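Local coordinates for protein pyocin-S2 (Pseudomonas aeruginosa, PDB 4QKO) that kills sensitive bacterial cells by breaking down their chromosomal DNA, the present chain being its C-terminal HNH nuclease domain in complex with the immunity protein, at residues R50-R53 and E54-I58. Numbering follows the deposited sequence.
Sequences RDFR and EQFWI
F52 lies alongside F56, one helical turn on, and CB of F56 lies over one face of the F52 ring. The two rings meet obliquely, with their planes at 48°. F52 CZ comes within 4.2 Å of F56 CD2. CD1 of F56 in turn sits over the centre of one face of the W57 ring, 3.6 Å above its plane. R53 CG reaches the edge of that indole, 3.9 Å from W57 CD1. R53 has CG anti to the backbone N (chi1 -178°). This puts CG beside the indole edge, while the extended chain carries the guanidinium on to a salt bridge with E31 of the immunity protein chain.

On another side of the helix, D51 and Q55 point the same way. Q55 NE2 donates to D51 OD1 at 2.8 Å. The bond is bent (N-H...O 130°), and the amide nitrogen comes from above the carboxylate plane. D51 is also held by the residues just before the helix: its OD2 accepts from K47 N, and its own N donates to N48 OD1.

Backbone i to i+4 bonds run throughout, including F56 N to F52 O at 2.8 Å. Residues 50-58 make up most of helix 49-62. One side of it buries F52, F56 and W57 against the rest of the nuclease domain, while R53 reaches across to the inhibitor. W57 packs on loop residues A83, P84 and I98, F56 on I37 of helix 35-41, and F52 on L41 of that helix and F46 of strand 45-46.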
loop_
_atom_site.group_PDB
_atom_site.type_symbol
_atom_site.label_atom_id
_atom_site.label_comp_id
_atom_site.label_asym_id
_atom_site.label_seq_id
_atom_site.Cartn_x
_atom_site.Cartn_y
_atom_site.Cartn_z
ATOM N N ARG B 50 15.745 3.340 -0.321
ATOM C CA ARG B 50 14.672 3.497 0.659
ATOM C C ARG B 50 14.371 4.963 0.965
ATOM O O ARG B 50 13.222 5.337 1.165
ATOM C CB ARG B 50 15.008 2.762 1.946
ATOM C CG ARG B 50 14.715 1.272 1.913
ATOM C CD ARG B 50 13.335 0.910 2.463
ATOM N NE ARG B 50 12.515 0.319 1.417
ATOM C CZ ARG B 50 13.006 -0.191 0.295
ATOM N NH1 ARG B 50 14.314 -0.231 0.089
ATOM N NH2 ARG B 50 12.190 -0.699 -0.601
ATOM N N ASP B 51 15.406 5.799 0.982
ATOM C CA ASP B 51 15.217 7.218 1.071
ATOM C C ASP B 51 14.334 7.764 -0.113
ATOM O O ASP B 51 13.424 8.576 0.097
ATOM C CB ASP B 51 16.633 7.812 1.086
ATOM C CG ASP B 51 16.665 9.267 1.305
ATOM O OD1 ASP B 51 15.634 9.835 1.691
ATOM O OD2 ASP B 51 17.780 9.862 1.114
ATOM N N PHE B 52 14.646 7.395 -1.349
ATOM C CA PHE B 52 13.869 7.804 -2.479
ATOM C C PHE B 52 12.399 7.368 -2.357
ATOM O O PHE B 52 11.511 8.152 -2.574
ATOM C CB PHE B 52 14.427 7.204 -3.730
ATOM C CG PHE B 52 13.496 7.253 -4.898
ATOM C CD1 PHE B 52 13.188 8.431 -5.501
ATOM C CD2 PHE B 52 12.960 6.088 -5.409
ATOM C CE1 PHE B 52 12.359 8.463 -6.570
ATOM C CE2 PHE B 52 12.093 6.105 -6.463
ATOM C CZ PHE B 52 11.789 7.286 -7.050
ATOM N N ARG B 53 12.193 6.133 -1.976
ATOM C CA ARG B 53 10.846 5.520 -1.916
ATOM C C ARG B 53 9.965 6.225 -0.895
ATOM O O ARG B 53 8.790 6.524 -1.141
ATOM C CB ARG B 53 10.999 4.029 -1.600
ATOM C CG ARG B 53 9.713 3.207 -1.555
ATOM C CD ARG B 53 10.067 1.793 -1.088
ATOM N NE ARG B 53 8.920 1.010 -0.796
ATOM C CZ ARG B 53 8.329 0.952 0.402
ATOM N NH1 ARG B 53 8.796 1.657 1.448
ATOM N NH2 ARG B 53 7.256 0.205 0.548
ATOM N N GLU B 54 10.558 6.501 0.238
ATOM C CA GLU B 54 9.919 7.267 1.261
ATOM C C GLU B 54 9.507 8.663 0.773
ATOM O O GLU B 54 8.377 9.045 0.913
ATOM C CB GLU B 54 10.829 7.433 2.449
ATOM C CG GLU B 54 10.880 6.239 3.330
ATOM C CD GLU B 54 11.854 6.462 4.494
ATOM O OE1 GLU B 54 12.266 7.649 4.747
ATOM O OE2 GLU B 54 12.200 5.430 5.118
ATOM N N GLN B 55 10.414 9.407 0.167
ATOM C CA GLN B 55 10.048 10.711 -0.377
ATOM C C GLN B 55 9.067 10.646 -1.495
ATOM O O GLN B 55 8.247 11.518 -1.604
ATOM C CB GLN B 55 11.294 11.480 -0.817
ATOM C CG GLN B 55 12.070 11.903 0.438
ATOM C CD GLN B 55 13.374 12.630 0.080
ATOM O OE1 GLN B 55 13.395 13.530 -0.773
ATOM N NE2 GLN B 55 14.486 12.218 0.718
ATOM N N PHE B 56 9.127 9.599 -2.308
ATOM C CA PHE B 56 8.172 9.439 -3.374
ATOM C C PHE B 56 6.730 9.245 -2.861
ATOM O O PHE B 56 5.803 9.959 -3.284
ATOM C CB PHE B 56 8.593 8.262 -4.229
ATOM C CG PHE B 56 7.626 7.929 -5.297
ATOM C CD1 PHE B 56 6.554 7.104 -5.043
ATOM C CD2 PHE B 56 7.796 8.426 -6.545
ATOM C CE1 PHE B 56 5.640 6.863 -6.037
ATOM C CE2 PHE B 56 6.897 8.179 -7.557
ATOM C CZ PHE B 56 5.803 7.374 -7.301
ATOM N N TRP B 57 6.509 8.304 -1.937
ATOM C CA TRP B 57 5.151 8.141 -1.430
ATOM C C TRP B 57 4.635 9.295 -0.553
ATOM O O TRP B 57 3.471 9.598 -0.523
ATOM C CB TRP B 57 4.990 6.786 -0.712
ATOM C CG TRP B 57 5.118 5.708 -1.708
ATOM C CD1 TRP B 57 6.121 4.828 -1.774
ATOM C CD2 TRP B 57 4.235 5.397 -2.789
ATOM N NE1 TRP B 57 5.951 3.980 -2.886
ATOM C CE2 TRP B 57 4.760 4.285 -3.462
ATOM C CE3 TRP B 57 3.031 5.934 -3.242
ATOM C CZ2 TRP B 57 4.138 3.728 -4.588
ATOM C CZ3 TRP B 57 2.418 5.378 -4.343
ATOM C CH2 TRP B 57 2.941 4.330 -4.999
ATOM N N ILE B 58 5.528 9.985 0.133
ATOM C CA ILE B 58 5.083 11.190 0.866
ATOM C C ILE B 58 4.593 12.265 -0.103
ATOM O O ILE B 58 3.559 12.876 0.132
ATOM C CB ILE B 58 6.212 11.725 1.780
ATOM C CG1 ILE B 58 6.353 10.801 3.007
ATOM C CG2 ILE B 58 5.925 13.162 2.186
ATOM C CD1 ILE B 58 7.784 10.772 3.577
HETATM O O HOH W 1 13.545 9.659 3.063
#